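Local coordinates for peroxisomal acyl-coenzyme A oxidase 1 (Arabidopsis thaliana, PDB 1W07), which catalyses the FAD-dependent desaturation of long- and medium-chain acyl-CoAs to 2-trans-enoyl-CoAs in the peroxisome, passing electrons to oxygen to give hydrogen peroxide, at residues B[17-20]-B[21-24]; B[167-170]-B[171-174]; B[260-263]-B[264-268]; B[491-494]-B[495-499]; B[599-602]-B[603-607]. The protein carries 1 engineered substitution. All blocks are in the same frame, centred on the assembly; numbering follows the deposited sequence. Where two conformers were deposited one is given.

Contact 1 of 5, residues B[17-20]-B[21-24]; sequences DVED and MKIV
E19 and K22 stand side by side near the start of helix 18-26, their side chains pointing the same way, and they meet at their charged ends. K22 NZ lies 3.1 Å from E19 OE2 in a salt bridge, approaching on the syn side of the carboxylate and only 20° out of its plane. The lysine runs straight beyond CG, whereas the glutamate bends at chi2 (-52°), which folds its carboxylate back alongside the lysine's outer methylenes; E19 OE1 is 3.7 Å from K22 CD. V18 lies along the same lysine, with its CG2 4.2 Å from K22 CE. Along the backbone K22 N gives a 2.9 Å bond to V18 O. K22 CG rests on that same oxygen at 3.3 Å. M21 goes another way: with CG anti to its backbone N (chi1 -171°), it packs on V548 and L552 of helix 548-566 and on Y342 of helix 328-363. D20 O receives two weak bonds, from I23 N at 3.2 Å and from V24 N at 3.4 Å. K22 NZ also has a weak bond to N608 OD1. With E19 exposed and M21 buried, the chemistry is consistent with an amphipathic helix: an i to i+3 ion pair on the outer side, apolar packing on the inner, and acidic groups in the first turn that probably suit the positive end of the helix dipole.

Contact 2 of 5, residues B[167-170]-B[171-174]; sequences PTQT and ASKW
P167 and T168 meet A171 round a tight turn, a local contact in the stretch that leads from strand 161-165 to the short edge strand 173-174 of the middle domain. Two successive i to i+3 bonds make the turn: A171 N reaches T168 O at 2.9 Å, and S172 N reaches Q169 O at 3.0 Å. In both the N-H comes from above the carbonyl plane, 61° out of it for the first. P167 CD closes on A171 CB at 3.8 Å, and the same methyl carbon sits 3.2 Å from T168 O. This is a single 3-10 turn, placed just before the chain straightens into a strand of the beta domain of the acyl-CoA dehydrogenase type. S172 OG adds a 2.6 Å bond to Q169 O from the same face as S172 N; because the serine was modelled in two conformers, this bond is less certain. T168 OG1 donates to T170 OG1 at 3.1 Å; each hydroxyl lies between its own backbone N and carbonyl carbon, which brings the two together. T170 OG1 is also bonded to E150 OE2. Past the turn, the backbone of W174 bonds to that of T138, an FAD-binding residue, and the W174 ring meets F630 of the second subunit edge-to-face, while Q169 packs on P627 of that subunit.

Contact 3 of 5, residues B[260-263]-B[264-268]; sequences KVTR and EGEYV
K260-R263 and E264-V268 run back along each other, their end-to-end directions 167° apart, as the two arms of a beta hairpin. K260 and V268 form a hydrogen-bonded pair, with K260 N to V268 O and V268 N to K260 O both at 2.9 Å; V261 and Y267 make the next, non-hydrogen-bonded pair. A type I turn from T262 to G265 closes the end. G265, at a positive phi of 79°, gives a 2.9 Å bond from its N to T262 O, while T262 N bonds to E266 O at 3.0 Å: the type I turn with a G1 beta bulge. T262 ties this end together with its side chain as well. Its OG1 sits between its own N and carbonyl carbon (chi1 74°) and there accepts from E264 N at 3.2 Å, an ST turn, and from E266 N at 3.1 Å. Its methyl, CG2, lies beside E266 CB and comes within 4.0 Å of V268 CG2. On the face carrying V261 and Y267, V261 CG2 approaches Y267 CD1 at 4.3 Å. The tyrosine hydroxyl is bonded to S259 OG and H202 NE2, and its ring stacks on Y199. That face packs on strand 185-194, where both V261 and Y267 touch L192. T194 OG1, at the end of that strand, bonds to G265 O, and N195 ND2, just beyond it, bonds to E266 OE2.

Contact 4 of 5, residues B[491-494]-B[495-499]; sequences ALRM and AVTCA
A495 and M494 lie at the centre of this stretch of helix 480-503, and A495 is gripped by the turn before it. A495 N gives a 3.0 Å bond to A491 O, and its methyl carbon, A495 CB, lies 3.5 Å from that same oxygen. M494 begins the next step, its carbonyl O accepting from C498 N at 3.1 Å. Its side chain leaves the helix with CG anti to the carbonyl carbon (chi1 -67°) and runs outward to the neighbouring helix. V496 adds a side-chain contact to its backbone bond. Its N reaches L492 O at 2.8 Å in a nearly straight bond, 168° at the hydrogen, and its CG2 meets L492 CD1 at 3.7 Å where the two side chains pass at a slant. Beside them R493 O is gripped twice by T497, by the backbone N at 3.0 Å and by OG1 at 2.8 Å, the two donors coming from opposite faces of the carbonyl plane. The threonine hydroxyl thus turns its proton back onto its own helix, the usual i to i-4 habit of helical Ser and Thr. The helix belongs to the C-terminal all-alpha part of the enzyme. M494 packs on A522 and A525 of helix 516-538, A499 on M439 and V442 of helix 427-443, and L492 on A461 and L464 of helix 461-464; C498 touches L519 of helix 516-538 and M439 of helix 427-443.

Contact 5 of 5, residues B[599-602]-B[603-607]; sequences NAVA and LVDAF
The carboxylate of D605 lies across V601, with OD2 3.6 Å from V601 CG1, and the ring of F607 has L603 O and V604 CA against one face, about 3.7 Å and 3.6 Å above the plane and both offset toward the rim. D605 belongs to the short helix 600-605 of the C-terminal all-alpha region, and F607 follows it. V601 O and D605 OD2 are both acceptors, so their closeness is not a bond; the carboxylate is instead held by salt bridges, OD2 to R11 NE and OD1 to R305 NH1, which probably offset the repulsion and keep its charge. The amide of N599 is also fixed, OD1 by E15 N and ND2 by Q595 O.

The backbone carries the turns. L603 N reaches N599 O at 2.8 Å, V604 N reaches A600 O at 3.2 Å and D605 N reaches V601 O at 3.0 Å. D605 N also has a weak bond to A602 O, and A606 N a full one to it, so the bonding is shared between i to i+3 and i to i+4. A600 packs on F335 of helix 328-363 and T304 of helix 278-309, L603 on L338 of the former and V601 on A308 of the latter. V604 CG2 packs closely. It lies between its own backbone N and carbonyl carbon (chi1 -58° to CG1), which drives the methyl to 3.0 Å from V601 O.

Contacts 1 and 5 form one packed region although hundreds of residues separate them in sequence: their centres are 9 Å apart, with K22 CG 3.4 Å from A606 O and M21 CG 3.5 Å from A606 CB. In contact 5 the A600 side chain is about 14 Å from a bound FAD and about 10 Å from that of Q330, an FAD-binding residue. In contact 2, in the middle domain, the T170 side chain is about 12 Å from a bound FAD. Contacts 2 and 3 sit on the same side of the chain's centre, nearest atoms about 17 Å apart. Contact 4 stands apart, its centre 38 Å from that of contact 5.

Contact 1 of 5, residues B[17-20]-B[21-24]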
loop_
_atom_site.group_PDB
_atom_site.type_symbol
_atom_site.label_atom_id
_atom_site.label_comp_id
_atom_site.label_asym_id
_atom_site.label_seq_id
_atom_site.Cartn_x
_atom_site.Cartn_y
_atom_site.Cartn_z
ATOM N N ASP B 17 -26.756 13.367 16.687
ATOM C CA ASP B 17 -27.247 14.125 15.533
ATOM C C ASP B 17 -26.097 14.470 14.603
ATOM O O ASP B 17 -25.221 15.272 14.940
ATOM C CB ASP B 17 -27.974 15.403 15.966
ATOM C CG ASP B 17 -29.387 15.130 16.509
ATOM O OD1 ASP B 17 -30.066 14.234 15.975
ATOM O OD2 ASP B 17 -29.817 15.829 17.441
ATOM N N VAL B 18 -26.115 13.841 13.429
ATOM C CA VAL B 18 -25.081 14.010 12.419
ATOM C C VAL B 18 -24.851 15.450 11.983
ATOM O O VAL B 18 -23.711 15.842 11.749
ATOM C CB VAL B 18 -25.382 13.126 11.158
ATOM C CG1 VAL B 18 -26.714 13.545 10.518
ATOM C CG2 VAL B 18 -24.213 13.221 10.151
ATOM N N GLU B 19 -25.918 16.234 11.871
ATOM C CA GLU B 19 -25.772 17.611 11.440
ATOM C C GLU B 19 -24.847 18.411 12.360
ATOM O O GLU B 19 -24.105 19.283 11.893
ATOM C CB GLU B 19 -27.146 18.287 11.308
ATOM C CG GLU B 19 -28.019 17.690 10.181
ATOM C CD GLU B 19 -27.308 17.611 8.815
ATOM O OE1 GLU B 19 -26.837 18.651 8.306
ATOM O OE2 GLU B 19 -27.228 16.506 8.235
ATOM N N ASP B 20 -24.861 18.100 13.654
ATOM C CA ASP B 20 -23.997 18.775 14.632
ATOM C C ASP B 20 -22.566 18.254 14.522
ATOM O O ASP B 20 -21.605 19.010 14.685
ATOM C CB ASP B 20 -24.511 18.544 16.051
ATOM C CG ASP B 20 -25.786 19.320 16.336
ATOM O OD1 ASP B 20 -25.707 20.564 16.389
ATOM O OD2 ASP B 20 -26.853 18.691 16.482
ATOM N N MET B 21 -22.415 16.961 14.249
ATOM C CA MET B 21 -21.081 16.391 14.084
ATOM C C MET B 21 -20.421 16.995 12.846
ATOM O O MET B 21 -19.201 17.120 12.793
ATOM C CB MET B 21 -21.151 14.872 13.925
ATOM C CG MET B 21 -19.782 14.202 13.960
ATOM S SD MET B 21 -18.932 14.461 15.531
ATOM C CE MET B 21 -19.462 13.008 16.450
ATOM N N LYS B 22 -21.225 17.351 11.841
ATOM C CA LYS B 22 -20.692 17.949 10.609
ATOM C C LYS B 22 -19.973 19.250 10.922
ATOM O O LYS B 22 -18.955 19.570 10.311
ATOM C CB LYS B 22 -21.810 18.237 9.597
ATOM C CG LYS B 22 -22.373 16.992 8.912
ATOM C CD LYS B 22 -23.439 17.351 7.873
ATOM C CE LYS B 22 -23.858 16.110 7.087
ATOM N NZ LYS B 22 -24.925 16.414 6.094
ATOM N N ILE B 23 -20.515 20.014 11.868
ATOM C CA ILE B 23 -19.912 21.289 12.266
ATOM C C ILE B 23 -18.583 21.047 12.983
ATOM O O ILE B 23 -17.632 21.811 12.827
ATOM C CB ILE B 23 -20.844 22.069 13.206
ATOM C CG1 ILE B 23 -22.195 22.300 12.512
ATOM C CG2 ILE B 23 -20.185 23.387 13.624
ATOM C CD1 ILE B 23 -22.083 23.030 11.192
ATOM N N VAL B 24 -18.529 19.988 13.782
ATOM C CA VAL B 24 -17.311 19.641 14.502
ATOM C C VAL B 24 -16.187 19.363 13.496
ATOM O O VAL B 24 -15.070 19.860 13.641
ATOM C CB VAL B 24 -17.509 18.366 15.367
ATOM C CG1 VAL B 24 -16.187 17.949 15.991
ATOM C CG2 VAL B 24 -18.562 18.610 16.445
#

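Contact 2 of 5, residues B[167-170]-B[171-174]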
loop_
_atom_site.group_PDB
_atom_site.type_symbol
_atom_site.label_atom_id
_atom_site.label_comp_id
_atom_site.label_asym_id
_atom_site.label_seq_id
_atom_site.Cartn_x
_atom_site.Cartn_y
_atom_site.Cartn_z
ATOM N N PRO B 167 26.089 21.735 -12.823
ATOM C CA PRO B 167 27.395 21.067 -12.885
ATOM C C PRO B 167 27.389 19.700 -13.569
ATOM O O PRO B 167 28.146 19.478 -14.516
ATOM C CB PRO B 167 27.800 20.972 -11.418
ATOM C CG PRO B 167 27.203 22.196 -10.837
ATOM C CD PRO B 167 25.825 22.228 -11.461
ATOM N N THR B 168 26.544 18.799 -13.075
ATOM C CA THR B 168 26.438 17.451 -13.613
ATOM C C THR B 168 24.993 17.037 -13.835
ATOM O O THR B 168 24.066 17.754 -13.458
ATOM C CB THR B 168 27.068 16.433 -12.656
ATOM O OG1 THR B 168 26.465 16.556 -11.354
ATOM C CG2 THR B 168 28.565 16.671 -12.550
ATOM N N GLN B 169 24.793 15.879 -14.455
ATOM C CA GLN B 169 23.439 15.412 -14.738
ATOM C C GLN B 169 22.633 15.249 -13.455
ATOM O O GLN B 169 21.446 15.551 -13.428
ATOM C CB GLN B 169 23.491 14.088 -15.506
ATOM C CG GLN B 169 22.142 13.632 -16.027
ATOM C CD GLN B 169 22.243 12.337 -16.801
ATOM O OE1 GLN B 169 22.784 11.349 -16.306
ATOM N NE2 GLN B 169 21.719 12.333 -18.019
ATOM N N THR B 170 23.291 14.779 -12.398
ATOM C CA THR B 170 22.636 14.568 -11.109
ATOM C C THR B 170 22.254 15.887 -10.428
ATOM O O THR B 170 21.508 15.892 -9.443
ATOM C CB THR B 170 23.526 13.737 -10.139
ATOM O OG1 THR B 170 24.777 14.409 -9.914
ATOM C CG2 THR B 170 23.803 12.367 -10.736
ATOM N N ALA B 171 22.753 17.001 -10.967
ATOM C CA ALA B 171 22.459 18.322 -10.421
ATOM C C ALA B 171 21.146 18.835 -11.020
ATOM O O ALA B 171 20.597 19.837 -10.565
ATOM C CB ALA B 171 23.600 19.294 -10.740
ATOM N N SER B 172 20.660 18.146 -12.040
ATOM C CA SER B 172 19.417 18.535 -12.706
ATOM C C SER B 172 18.238 18.571 -11.730
ATOM O O SER B 172 18.080 17.666 -10.911
ATOM C CB SER B 172 19.097 17.551 -13.836
ATOM O OG SER B 172 20.186 17.415 -14.730
ATOM N N LYS B 173 17.411 19.606 -11.821
ATOM C CA LYS B 173 16.238 19.723 -10.953
ATOM C C LYS B 173 15.346 18.569 -11.382
ATOM O O LYS B 173 15.278 18.244 -12.568
ATOM C CB LYS B 173 15.518 21.061 -11.155
ATOM C CG LYS B 173 16.337 22.250 -10.701
ATOM C CD LYS B 173 16.743 22.074 -9.243
ATOM C CE LYS B 173 17.655 23.194 -8.776
ATOM N NZ LYS B 173 18.071 23.056 -7.342
ATOM N N TRP B 174 14.659 17.954 -10.429
ATOM C CA TRP B 174 13.836 16.788 -10.728
ATOM C C TRP B 174 12.732 16.657 -9.678
ATOM O O TRP B 174 13.023 16.612 -8.482
ATOM C CB TRP B 174 14.760 15.556 -10.716
ATOM C CG TRP B 174 14.180 14.290 -11.284
ATOM C CD1 TRP B 174 13.364 13.395 -10.644
ATOM C CD2 TRP B 174 14.328 13.811 -12.620
ATOM N NE1 TRP B 174 12.998 12.400 -11.506
ATOM C CE2 TRP B 174 13.578 12.625 -12.726
ATOM C CE3 TRP B 174 15.024 14.278 -13.749
ATOM C CZ2 TRP B 174 13.499 11.888 -13.918
ATOM C CZ3 TRP B 174 14.949 13.553 -14.929
ATOM C CH2 TRP B 174 14.186 12.364 -15.005
#

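Contact 3 of 5, residues B[260-263]-B[264-268]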
loop_
_atom_site.group_PDB
_atom_site.type_symbol
_atom_site.label_atom_id
_atom_site.label_comp_id
_atom_site.label_asym_id
_atom_site.label_seq_id
_atom_site.Cartn_x
_atom_site.Cartn_y
_atom_site.Cartn_z
ATOM N N LYS B 260 21.865 39.433 1.641
ATOM C CA LYS B 260 22.081 40.335 0.515
ATOM C C LYS B 260 23.432 40.087 -0.150
ATOM O O LYS B 260 24.326 39.476 0.431
ATOM C CB LYS B 260 22.025 41.798 0.973
ATOM C CG LYS B 260 20.637 42.352 1.283
ATOM C CD LYS B 260 20.110 41.884 2.629
ATOM C CE LYS B 260 19.052 42.843 3.175
ATOM N NZ LYS B 260 17.914 43.074 2.239
ATOM N N VAL B 261 23.555 40.570 -1.380
ATOM C CA VAL B 261 24.777 40.456 -2.158
ATOM C C VAL B 261 24.948 41.779 -2.888
ATOM O O VAL B 261 24.337 42.000 -3.939
ATOM C CB VAL B 261 24.696 39.323 -3.197
ATOM C CG1 VAL B 261 25.929 39.349 -4.087
ATOM C CG2 VAL B 261 24.571 37.978 -2.493
ATOM N N THR B 262 25.768 42.659 -2.316
ATOM C CA THR B 262 26.027 43.984 -2.879
ATOM C C THR B 262 26.495 43.928 -4.323
ATOM O O THR B 262 26.821 42.863 -4.845
ATOM C CB THR B 262 27.113 44.718 -2.080
ATOM O OG1 THR B 262 28.391 44.147 -2.392
ATOM C CG2 THR B 262 26.853 44.587 -0.586
ATOM N N ARG B 263 26.538 45.095 -4.957
ATOM C CA ARG B 263 26.987 45.213 -6.339
ATOM C C ARG B 263 28.439 44.779 -6.499
ATOM O O ARG B 263 28.866 44.428 -7.598
ATOM C CB ARG B 263 26.819 46.662 -6.822
ATOM C CG ARG B 263 25.538 46.921 -7.593
ATOM C CD ARG B 263 25.838 47.220 -9.063
ATOM N NE ARG B 263 26.817 46.293 -9.632
ATOM C CZ ARG B 263 27.271 46.362 -10.882
ATOM N NH1 ARG B 263 26.831 47.309 -11.703
ATOM N NH2 ARG B 263 28.176 45.493 -11.312
ATOM N N GLU B 264 29.201 44.812 -5.407
ATOM C CA GLU B 264 30.604 44.402 -5.452
ATOM C C GLU B 264 30.791 42.931 -5.083
ATOM O O GLU B 264 31.916 42.475 -4.882
ATOM C CB GLU B 264 31.459 45.257 -4.518
ATOM C CG GLU B 264 31.617 46.689 -4.972
ATOM C CD GLU B 264 32.720 47.396 -4.233
ATOM O OE1 GLU B 264 32.703 47.378 -2.982
ATOM O OE2 GLU B 264 33.604 47.975 -4.903
ATOM N N GLY B 265 29.689 42.195 -4.985
ATOM C CA GLY B 265 29.778 40.781 -4.659
ATOM C C GLY B 265 30.008 40.447 -3.196
ATOM O O GLY B 265 30.494 39.363 -2.874
ATOM N N GLU B 266 29.659 41.369 -2.307
ATOM C CA GLU B 266 29.829 41.147 -0.883
ATOM C C GLU B 266 28.593 40.480 -0.295
ATOM O O GLU B 266 27.471 40.946 -0.498
ATOM C CB GLU B 266 30.077 42.473 -0.159
ATOM C CG GLU B 266 31.420 43.110 -0.468
ATOM C CD GLU B 266 32.584 42.241 -0.042
ATOM O OE1 GLU B 266 32.568 41.754 1.110
ATOM O OE2 GLU B 266 33.515 42.047 -0.853
ATOM N N TYR B 267 28.799 39.382 0.424
ATOM C CA TYR B 267 27.700 38.667 1.056
ATOM C C TYR B 267 27.458 39.325 2.400
ATOM O O TYR B 267 28.313 39.263 3.283
ATOM C CB TYR B 267 28.062 37.194 1.277
ATOM C CG TYR B 267 26.925 36.377 1.861
ATOM C CD1 TYR B 267 25.884 35.925 1.054
ATOM C CD2 TYR B 267 26.873 36.087 3.226
ATOM C CE1 TYR B 267 24.816 35.202 1.588
ATOM C CE2 TYR B 267 25.806 35.366 3.772
ATOM C CZ TYR B 267 24.781 34.927 2.941
ATOM O OH TYR B 267 23.725 34.203 3.451
ATOM N N VAL B 268 26.296 39.946 2.561
ATOM C CA VAL B 268 25.972 40.620 3.814
ATOM C C VAL B 268 24.608 40.217 4.384
ATOM O O VAL B 268 23.567 40.510 3.790
ATOM C CB VAL B 268 25.985 42.156 3.630
ATOM C CG1 VAL B 268 25.945 42.834 4.987
ATOM C CG2 VAL B 268 27.223 42.582 2.837
#

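Contact 4 of 5, residues B[491-494]-B[495-499]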
loop_
_atom_site.group_PDB
_atom_site.type_symbol
_atom_site.label_atom_id
_atom_site.label_comp_id
_atom_site.label_asym_id
_atom_site.label_seq_id
_atom_site.Cartn_x
_atom_site.Cartn_y
_atom_site.Cartn_z
ATOM N N ALA B 491 6.592 6.585 26.346
ATOM C CA ALA B 491 7.440 7.433 25.512
ATOM C C ALA B 491 8.716 7.842 26.245
ATOM O O ALA B 491 9.819 7.711 25.716
ATOM C CB ALA B 491 6.676 8.673 25.087
ATOM N N LEU B 492 8.556 8.344 27.466
ATOM C CA LEU B 492 9.691 8.772 28.276
ATOM C C LEU B 492 10.646 7.607 28.513
ATOM O O LEU B 492 11.856 7.758 28.406
ATOM C CB LEU B 492 9.205 9.323 29.622
ATOM C CG LEU B 492 10.287 9.743 30.632
ATOM C CD1 LEU B 492 11.193 10.801 30.029
ATOM C CD2 LEU B 492 9.616 10.287 31.876
ATOM N N ARG B 493 10.081 6.451 28.842
ATOM C CA ARG B 493 10.859 5.255 29.093
ATOM C C ARG B 493 11.723 4.888 27.887
ATOM O O ARG B 493 12.916 4.605 28.025
ATOM C CB ARG B 493 9.920 4.100 29.442
ATOM C CG ARG B 493 10.565 2.726 29.451
ATOM C CD ARG B 493 11.557 2.566 30.578
ATOM N NE ARG B 493 11.221 1.422 31.431
ATOM C CZ ARG B 493 11.993 0.981 32.416
ATOM N NH1 ARG B 493 13.141 1.593 32.673
ATOM N NH2 ARG B 493 11.615 -0.057 33.149
ATOM N N MET B 494 11.116 4.888 26.706
ATOM C CA MET B 494 11.842 4.565 25.483
ATOM C C MET B 494 12.949 5.577 25.203
ATOM O O MET B 494 14.042 5.208 24.799
ATOM C CB MET B 494 10.870 4.502 24.288
ATOM C CG MET B 494 9.885 3.339 24.372
ATOM S SD MET B 494 8.571 3.332 23.118
ATOM C CE MET B 494 9.398 2.580 21.737
ATOM N N ALA B 495 12.661 6.852 25.422
ATOM C CA ALA B 495 13.641 7.909 25.182
ATOM C C ALA B 495 14.809 7.819 26.169
ATOM O O ALA B 495 15.975 7.914 25.772
ATOM C CB ALA B 495 12.982 9.259 25.291
ATOM N N VAL B 496 14.498 7.639 27.450
ATOM C CA VAL B 496 15.532 7.531 28.467
ATOM C C VAL B 496 16.424 6.324 28.199
ATOM O O VAL B 496 17.628 6.370 28.422
ATOM C CB VAL B 496 14.916 7.413 29.876
ATOM C CG1 VAL B 496 16.006 7.116 30.898
ATOM C CG2 VAL B 496 14.201 8.708 30.226
ATOM N N THR B 497 15.830 5.243 27.716
ATOM C CA THR B 497 16.585 4.041 27.404
ATOM C C THR B 497 17.547 4.311 26.243
ATOM O O THR B 497 18.712 3.886 26.273
ATOM C CB THR B 497 15.641 2.895 27.040
ATOM O OG1 THR B 497 14.834 2.586 28.179
ATOM C CG2 THR B 497 16.414 1.663 26.623
ATOM N N CYS B 498 17.065 5.022 25.221
ATOM C CA CYS B 498 17.899 5.353 24.070
ATOM C C CYS B 498 19.070 6.240 24.493
ATOM O O CYS B 498 20.174 6.093 23.985
ATOM C CB CYS B 498 17.074 6.071 22.990
ATOM S SG CYS B 498 16.081 4.987 21.927
ATOM N N ALA B 499 18.813 7.156 25.420
ATOM C CA ALA B 499 19.850 8.061 25.898
ATOM C C ALA B 499 20.943 7.276 26.632
ATOM O O ALA B 499 22.133 7.490 26.399
ATOM C CB ALA B 499 19.249 9.104 26.816
#

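Contact 5 of 5, residues B[599-602]-B[603-607]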
loop_
_atom_site.group_PDB
_atom_site.type_symbol
_atom_site.label_atom_id
_atom_site.label_comp_id
_atom_site.label_asym_id
_atom_site.label_seq_id
_atom_site.Cartn_x
_atom_site.Cartn_y
_atom_site.Cartn_z
ATOM N N ASN B 599 -23.181 3.620 15.032
ATOM C CA ASN B 599 -22.897 5.005 14.686
ATOM C C ASN B 599 -21.966 5.168 13.495
ATOM O O ASN B 599 -21.811 6.278 12.997
ATOM C CB ASN B 599 -22.272 5.709 15.892
ATOM C CG ASN B 599 -23.213 5.770 17.058
ATOM O OD1 ASN B 599 -24.154 6.560 17.063
ATOM N ND2 ASN B 599 -22.982 4.920 18.048
ATOM N N ALA B 600 -21.373 4.068 13.025
ATOM C CA ALA B 600 -20.382 4.102 11.936
ATOM C C ALA B 600 -20.761 4.909 10.705
ATOM O O ALA B 600 -20.078 5.878 10.362
ATOM C CB ALA B 600 -19.978 2.674 11.508
ATOM N N VAL B 601 -21.829 4.507 10.025
ATOM C CA VAL B 601 -22.230 5.209 8.826
ATOM C C VAL B 601 -22.449 6.697 9.061
ATOM O O VAL B 601 -21.997 7.516 8.267
ATOM C CB VAL B 601 -23.483 4.578 8.217
ATOM C CG1 VAL B 601 -23.997 5.457 7.051
ATOM C CG2 VAL B 601 -23.162 3.152 7.755
ATOM N N ALA B 602 -23.144 7.051 10.139
ATOM C CA ALA B 602 -23.390 8.459 10.449
ATOM C C ALA B 602 -22.070 9.177 10.734
ATOM O O ALA B 602 -21.904 10.349 10.381
ATOM C CB ALA B 602 -24.335 8.582 11.656
ATOM N N LEU B 603 -21.121 8.487 11.366
ATOM C CA LEU B 603 -19.833 9.126 11.655
ATOM C C LEU B 603 -19.069 9.510 10.379
ATOM O O LEU B 603 -18.275 10.457 10.395
ATOM C CB LEU B 603 -18.980 8.204 12.527
ATOM C CG LEU B 603 -19.439 8.089 13.989
ATOM C CD1 LEU B 603 -18.646 7.011 14.713
ATOM C CD2 LEU B 603 -19.263 9.435 14.662
ATOM N N VAL B 604 -19.290 8.793 9.273
ATOM C CA VAL B 604 -18.603 9.166 8.039
ATOM C C VAL B 604 -19.447 10.152 7.236
ATOM O O VAL B 604 -18.921 10.884 6.394
ATOM C CB VAL B 604 -18.225 7.930 7.165
ATOM C CG1 VAL B 604 -17.333 6.996 7.976
ATOM C CG2 VAL B 604 -19.480 7.213 6.606
ATOM N N ASP B 605 -20.758 10.184 7.502
ATOM C CA ASP B 605 -21.635 11.121 6.795
ATOM C C ASP B 605 -21.290 12.511 7.318
ATOM O O ASP B 605 -21.475 13.517 6.629
ATOM C CB ASP B 605 -23.120 10.848 7.075
ATOM C CG ASP B 605 -23.624 9.556 6.451
ATOM O OD1 ASP B 605 -23.095 9.119 5.404
ATOM O OD2 ASP B 605 -24.595 8.986 7.014
ATOM N N ALA B 606 -20.786 12.569 8.547
ATOM C CA ALA B 606 -20.410 13.847 9.150
ATOM C C ALA B 606 -19.370 14.588 8.306
ATOM O O ALA B 606 -19.210 15.804 8.434
ATOM C CB ALA B 606 -19.885 13.619 10.560
ATOM N N PHE B 607 -18.656 13.851 7.456
ATOM C CA PHE B 607 -17.627 14.437 6.586
ATOM C C PHE B 607 -18.306 15.326 5.545
ATOM O O PHE B 607 -17.692 16.243 4.992
ATOM C CB PHE B 607 -16.841 13.318 5.882
ATOM C CG PHE B 607 -16.159 12.358 6.831
ATOM C CD1 PHE B 607 -15.865 11.053 6.441
ATOM C CD2 PHE B 607 -15.793 12.767 8.115
ATOM C CE1 PHE B 607 -15.213 10.167 7.323
ATOM C CE2 PHE B 607 -15.146 11.897 8.999
ATOM C CZ PHE B 607 -14.855 10.591 8.599
#